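Local coordinates for putative nucleotide-diphospho-sugar transferase (Desulfovibrio desulfuricans subsp. desulfuricans, PDB 3CGX), which probably transfers a sugar from a nucleotide-diphospho-sugar donor, though its substrates are not established, at residues D30-D42 and S213-L225. Residues are numbered along the deposited sequence; the frame is centred on the assembly and turned at random. Where two conformers were deposited one is given.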
loop_
_atom_site.group_PDB
_atom_site.type_symbol
_atom_site.label_atom_id
_atom_site.label_comp_id
_atom_site.label_asym_id
_atom_site.label_seq_id
_atom_site.Cartn_x
_atom_site.Cartn_y
_atom_site.Cartn_z
ATOM N N ASP A 30 5.884 -8.981 18.432
ATOM C CA ASP A 30 4.505 -9.494 18.355
ATOM C C ASP A 30 3.500 -8.355 18.151
ATOM O O ASP A 30 2.580 -8.469 17.334
ATOM C CB ASP A 30 4.085 -10.290 19.594
ATOM C CG ASP A 30 4.782 -11.657 19.695
ATOM O OD1 ASP A 30 5.423 -12.105 18.733
ATOM O OD2 ASP A 30 4.697 -12.290 20.764
ATOM N N LYS A 31 3.653 -7.290 18.930
ATOM C CA LYS A 31 2.741 -6.139 18.840
ATOM C C LYS A 31 2.872 -5.402 17.501
ATOM O O LYS A 31 1.856 -4.929 16.975
ATOM C CB LYS A 31 2.985 -5.173 20.005
ATOM C CG LYS A 31 1.954 -4.044 20.139
ATOM C CD LYS A 31 1.981 -3.432 21.488
ATOM C CE LYS A 31 1.356 -4.367 22.491
ATOM N NZ LYS A 31 1.500 -3.832 23.823
ATOM N N ALA A 32 4.115 -5.279 16.996
ATOM C CA ALA A 32 4.368 -4.596 15.708
ATOM C C ALA A 32 3.645 -5.373 14.615
ATOM O O ALA A 32 2.995 -4.777 13.744
ATOM C CB ALA A 32 5.864 -4.499 15.384
ATOM N N ALA A 33 3.723 -6.702 14.680
ATOM C CA ALA A 33 3.044 -7.556 13.692
ATOM C C ALA A 33 1.505 -7.529 13.839
ATOM O O ALA A 33 0.788 -7.528 12.821
ATOM C CB ALA A 33 3.587 -9.000 13.716
HETATM N N MSE A 34 0.993 -7.409 15.063
HETATM C CA MSE A 34 -0.442 -7.346 15.307
HETATM C C MSE A 34 -0.981 -6.031 14.749
HETATM O O MSE A 34 -2.050 -5.991 14.105
HETATM C CB MSE A 34 -0.775 -7.460 16.815
HETATM C CG MSE A 34 -2.204 -7.348 17.124
HETATM SE SE MSE A 34 -3.227 -8.898 16.420
HETATM C CE MSE A 34 -1.908 -10.335 16.760
ATOM N N LEU A 35 -0.229 -4.961 14.968
ATOM C CA LEU A 35 -0.607 -3.644 14.420
ATOM C C LEU A 35 -0.698 -3.697 12.899
ATOM O O LEU A 35 -1.690 -3.239 12.302
ATOM C CB LEU A 35 0.330 -2.534 14.875
ATOM C CG LEU A 35 0.166 -2.075 16.305
ATOM C CD1 LEU A 35 1.458 -1.404 16.810
ATOM C CD2 LEU A 35 -1.118 -1.115 16.417
ATOM N N TYR A 36 0.326 -4.272 12.277
ATOM C CA TYR A 36 0.373 -4.362 10.810
ATOM C C TYR A 36 -0.778 -5.251 10.307
ATOM O O TYR A 36 -1.451 -4.936 9.320
ATOM C CB TYR A 36 1.775 -4.816 10.306
ATOM C CG TYR A 36 1.753 -5.051 8.802
ATOM C CD1 TYR A 36 1.607 -3.992 7.913
ATOM C CD2 TYR A 36 1.846 -6.349 8.275
ATOM C CE1 TYR A 36 1.519 -4.216 6.521
ATOM C CE2 TYR A 36 1.788 -6.573 6.902
ATOM C CZ TYR A 36 1.604 -5.515 6.029
ATOM O OH TYR A 36 1.518 -5.690 4.671
ATOM N N ARG A 37 -1.051 -6.328 11.036
ATOM C CA ARG A 37 -2.178 -7.220 10.697
ATOM C C ARG A 37 -3.452 -6.405 10.595
ATOM O O ARG A 37 -4.226 -6.515 9.614
ATOM C CB ARG A 37 -2.278 -8.333 11.721
ATOM C CG ARG A 37 -3.476 -9.234 11.575
ATOM C CD ARG A 37 -3.556 -10.231 12.741
ATOM N NE ARG A 37 -2.577 -11.271 12.546
ATOM C CZ ARG A 37 -2.825 -12.402 11.879
ATOM N NH1 ARG A 37 -4.037 -12.630 11.405
ATOM N NH2 ARG A 37 -1.873 -13.318 11.725
ATOM N N HIS A 38 -3.648 -5.538 11.584
ATOM C CA HIS A 38 -4.827 -4.670 11.600
ATOM C C HIS A 38 -4.806 -3.560 10.543
ATOM O O HIS A 38 -5.902 -3.158 10.069
ATOM C CB HIS A 38 -5.066 -4.126 13.010
ATOM C CG HIS A 38 -5.663 -5.165 13.899
ATOM N ND1 HIS A 38 -7.023 -5.397 13.939
ATOM C CD2 HIS A 38 -5.088 -6.140 14.644
ATOM C CE1 HIS A 38 -7.263 -6.418 14.746
ATOM N NE2 HIS A 38 -6.107 -6.890 15.181
ATOM N N PHE A 39 -3.622 -3.083 10.174
ATOM C CA PHE A 39 -3.512 -2.078 9.101
ATOM C C PHE A 39 -4.157 -2.709 7.871
ATOM O O PHE A 39 -4.983 -2.096 7.176
ATOM C CB PHE A 39 -2.082 -1.762 8.705
ATOM C CG PHE A 39 -1.289 -0.924 9.703
ATOM C CD1 PHE A 39 -1.749 -0.660 10.982
ATOM C CD2 PHE A 39 -0.008 -0.517 9.375
ATOM C CE1 PHE A 39 -0.965 0.053 11.875
ATOM C CE2 PHE A 39 0.788 0.205 10.288
ATOM C CZ PHE A 39 0.287 0.452 11.548
ATOM N N VAL A 40 -3.758 -3.956 7.611
ATOM C CA VAL A 40 -4.180 -4.650 6.394
ATOM C C VAL A 40 -5.688 -4.927 6.389
ATOM O O VAL A 40 -6.425 -4.642 5.421
ATOM C CB VAL A 40 -3.330 -5.948 6.114
ATOM C CG1 VAL A 40 -3.950 -6.755 4.988
ATOM C CG2 VAL A 40 -1.840 -5.597 5.777
ATOM N N GLN A 41 -6.157 -5.499 7.485
ATOM C CA GLN A 41 -7.597 -5.730 7.657
ATOM C C GLN A 41 -8.435 -4.500 7.468
ATOM O O GLN A 41 -9.454 -4.529 6.792
ATOM C CB GLN A 41 -7.906 -6.305 9.041
ATOM C CG GLN A 41 -7.428 -7.705 9.166
ATOM C CD GLN A 41 -7.545 -8.252 10.569
ATOM O OE1 GLN A 41 -6.856 -9.199 10.883
ATOM N NE2 GLN A 41 -8.413 -7.651 11.432
ATOM N N ASP A 42 -8.040 -3.413 8.095
ATOM C CA ASP A 42 -8.794 -2.191 7.982
ATOM C C ASP A 42 -8.804 -1.646 6.565
ATOM O O ASP A 42 -9.863 -1.218 6.069
ATOM C CB ASP A 42 -8.270 -1.089 8.931
ATOM C CG ASP A 42 -8.491 -1.417 10.406
ATOM O OD1 ASP A 42 -9.255 -2.330 10.697
ATOM O OD2 ASP A 42 -7.851 -0.774 11.249
ATOM N N SER A 213 -11.703 2.454 13.576
ATOM C CA SER A 213 -11.023 1.282 13.053
ATOM C C SER A 213 -10.494 0.354 14.146
ATOM O O SER A 213 -10.313 0.756 15.295
ATOM C CB SER A 213 -9.858 1.698 12.141
ATOM O OG SER A 213 -8.795 2.332 12.858
ATOM N N SER A 214 -10.250 -0.895 13.754
ATOM C CA SER A 214 -9.682 -1.900 14.653
ATOM C C SER A 214 -8.253 -1.512 14.972
ATOM O O SER A 214 -7.814 -1.682 16.103
ATOM C CB SER A 214 -9.760 -3.311 14.101
ATOM O OG SER A 214 -8.910 -3.485 13.015
ATOM N N THR A 215 -7.540 -0.941 14.013
ATOM C CA THR A 215 -6.206 -0.415 14.272
ATOM C C THR A 215 -6.252 0.634 15.384
ATOM O O THR A 215 -5.500 0.535 16.380
ATOM C CB THR A 215 -5.544 0.198 13.036
ATOM O OG1 THR A 215 -5.310 -0.842 12.116
ATOM C CG2 THR A 215 -4.127 0.879 13.378
ATOM N N TYR A 216 -7.140 1.624 15.246
ATOM C CA TYR A 216 -7.189 2.690 16.250
ATOM C C TYR A 216 -7.568 2.128 17.624
ATOM O O TYR A 216 -7.042 2.602 18.686
ATOM C CB TYR A 216 -8.110 3.848 15.825
ATOM C CG TYR A 216 -7.998 5.043 16.758
ATOM C CD1 TYR A 216 -8.769 5.109 17.888
ATOM C CD2 TYR A 216 -7.107 6.103 16.506
ATOM C CE1 TYR A 216 -8.684 6.157 18.744
ATOM C CE2 TYR A 216 -7.030 7.168 17.378
ATOM C CZ TYR A 216 -7.814 7.178 18.485
ATOM O OH TYR A 216 -7.762 8.229 19.372
ATOM N N ALA A 217 -8.467 1.143 17.655
ATOM C CA ALA A 217 -8.792 0.487 18.943
ATOM C C ALA A 217 -7.523 -0.075 19.617
ATOM O O ALA A 217 -7.351 0.011 20.853
ATOM C CB ALA A 217 -9.865 -0.646 18.777
ATOM N N LEU A 218 -6.669 -0.730 18.848
ATOM C CA LEU A 218 -5.383 -1.194 19.321
ATOM C C LEU A 218 -4.471 -0.102 19.845
ATOM O O LEU A 218 -3.782 -0.269 20.795
ATOM C CB LEU A 218 -4.636 -1.862 18.205
ATOM C CG LEU A 218 -4.421 -3.321 18.276
ATOM C CD1 LEU A 218 -3.749 -3.718 19.573
ATOM C CD2 LEU A 218 -5.784 -3.818 18.188
ATOM N N LEU A 219 -4.442 0.997 19.148
ATOM C CA LEU A 219 -3.621 2.153 19.547
ATOM C C LEU A 219 -4.082 2.711 20.883
ATOM O O LEU A 219 -3.274 3.023 21.740
ATOM C CB LEU A 219 -3.619 3.265 18.489
ATOM C CG LEU A 219 -3.151 2.923 17.058
ATOM C CD1 LEU A 219 -3.327 4.109 16.088
ATOM C CD2 LEU A 219 -1.729 2.460 17.049
ATOM N N ARG A 220 -5.402 2.816 21.049
ATOM C CA ARG A 220 -6.020 3.330 22.276
ATOM C C ARG A 220 -5.652 2.425 23.467
ATOM O O ARG A 220 -5.323 2.898 24.577
ATOM C CB ARG A 220 -7.547 3.454 22.025
ATOM C CG ARG A 220 -8.288 4.276 22.967
ATOM C CD ARG A 220 -9.661 4.446 22.370
ATOM N NE ARG A 220 -10.322 3.147 22.253
ATOM C CZ ARG A 220 -11.129 2.781 21.256
ATOM N NH1 ARG A 220 -11.367 3.606 20.238
ATOM N NH2 ARG A 220 -11.678 1.568 21.270
ATOM N N GLU A 221 -5.678 1.116 23.231
ATOM C CA GLU A 221 -5.256 0.139 24.249
ATOM C C GLU A 221 -3.815 0.361 24.638
ATOM O O GLU A 221 -3.431 0.111 25.780
ATOM C CB GLU A 221 -5.343 -1.318 23.771
ATOM C CG GLU A 221 -6.689 -1.883 23.641
ATOM C CD GLU A 221 -6.656 -3.324 23.115
ATOM O OE1 GLU A 221 -5.592 -4.011 23.201
ATOM O OE2 GLU A 221 -7.721 -3.752 22.618
ATOM N N ASN A 222 -3.032 0.816 23.662
ATOM C CA ASN A 222 -1.593 1.038 23.849
ATOM C C ASN A 222 -1.259 2.499 24.130
ATOM O O ASN A 222 -0.102 2.937 24.005
ATOM C CB ASN A 222 -0.819 0.445 22.649
ATOM C CG ASN A 222 -0.719 -1.067 22.736
ATOM O OD1 ASN A 222 0.105 -1.579 23.471
ATOM N ND2 ASN A 222 -1.621 -1.786 22.030
ATOM N N ASP A 223 -2.264 3.224 24.623
ATOM C CA ASP A 223 -2.116 4.663 24.886
ATOM C C ASP A 223 -0.868 5.010 25.719
ATOM O O ASP A 223 -0.046 5.878 25.339
ATOM C CB ASP A 223 -3.378 5.224 25.546
ATOM C CG ASP A 223 -3.278 6.736 25.782
ATOM O OD1 ASP A 223 -3.611 7.501 24.845
ATOM O OD2 ASP A 223 -2.739 7.124 26.825
ATOM N N ALA A 224 -0.700 4.310 26.839
ATOM C CA ALA A 224 0.356 4.589 27.786
ATOM C C ALA A 224 1.736 4.337 27.210
ATOM O O ALA A 224 2.725 4.881 27.697
ATOM C CB ALA A 224 0.171 3.751 29.084
ATOM N N LEU A 225 1.786 3.435 26.240
ATOM C CA LEU A 225 3.038 3.089 25.551
ATOM C C LEU A 225 3.332 4.138 24.446
ATOM O O LEU A 225 4.408 4.741 24.382
ATOM C CB LEU A 225 2.934 1.689 24.959
ATOM C CG LEU A 225 4.118 1.248 24.096
ATOM C CD1 LEU A 225 5.422 1.368 24.868
ATOM C CD2 LEU A 225 3.780 -0.166 23.588
HETATM O O HOH W 1 -10.571 -5.764 11.350
#
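With its CG anti to the carbonyl carbon (chi1 -67°), Asp42 turns its carboxylate onto the first turn of helix 214-221, while Ser214 holds OG between its own backbone N and carbonyl carbon (chi1 69°), where that hydroxyl meets Asp42 and His38 together. Ser214 OG donates to Asp42 OD1 at 2.6 Å, on the syn side and somewhat out of the carboxylate plane, and accepts from His38 ND1 at 2.8 Å, nearly in the imidazole plane. Asp42 OD2 takes two donors from Thr215: the backbone N at 2.8 Å on its syn lone pair, and OG1 at 2.7 Å from above the carboxylate plane. Thr215 sits as a knob among Leu35, His38, Phe39 and Asp42, its CG2 3.6 Å from Phe39 CE1. Further along, Leu35 CD2 reaches Leu219 CD2 at 3.7 Å, the two side chains crossing at about a right angle; Leu198 of helix 195-204 touches both leucines. At the far end Lys31 NZ gives a 2.7 Å bond to Asn222 OD1, in the carbonyl plane on a lone pair, while Asn222 ND2 returns to Leu218 O and so fixes which way the amide faces. The segments 30-42 and 214-221 run roughly antiparallel, with 152° between their axes, joining helix 214-221, late in the chain, to helix 29-47. Ser213, at the N-cap, accepts from Tyr216 N through OG, which also bonds to Phe210 O, and the Asp42 carboxylate lies beside that same N-terminus, where the helix dipole would probably stabilise its negative charge.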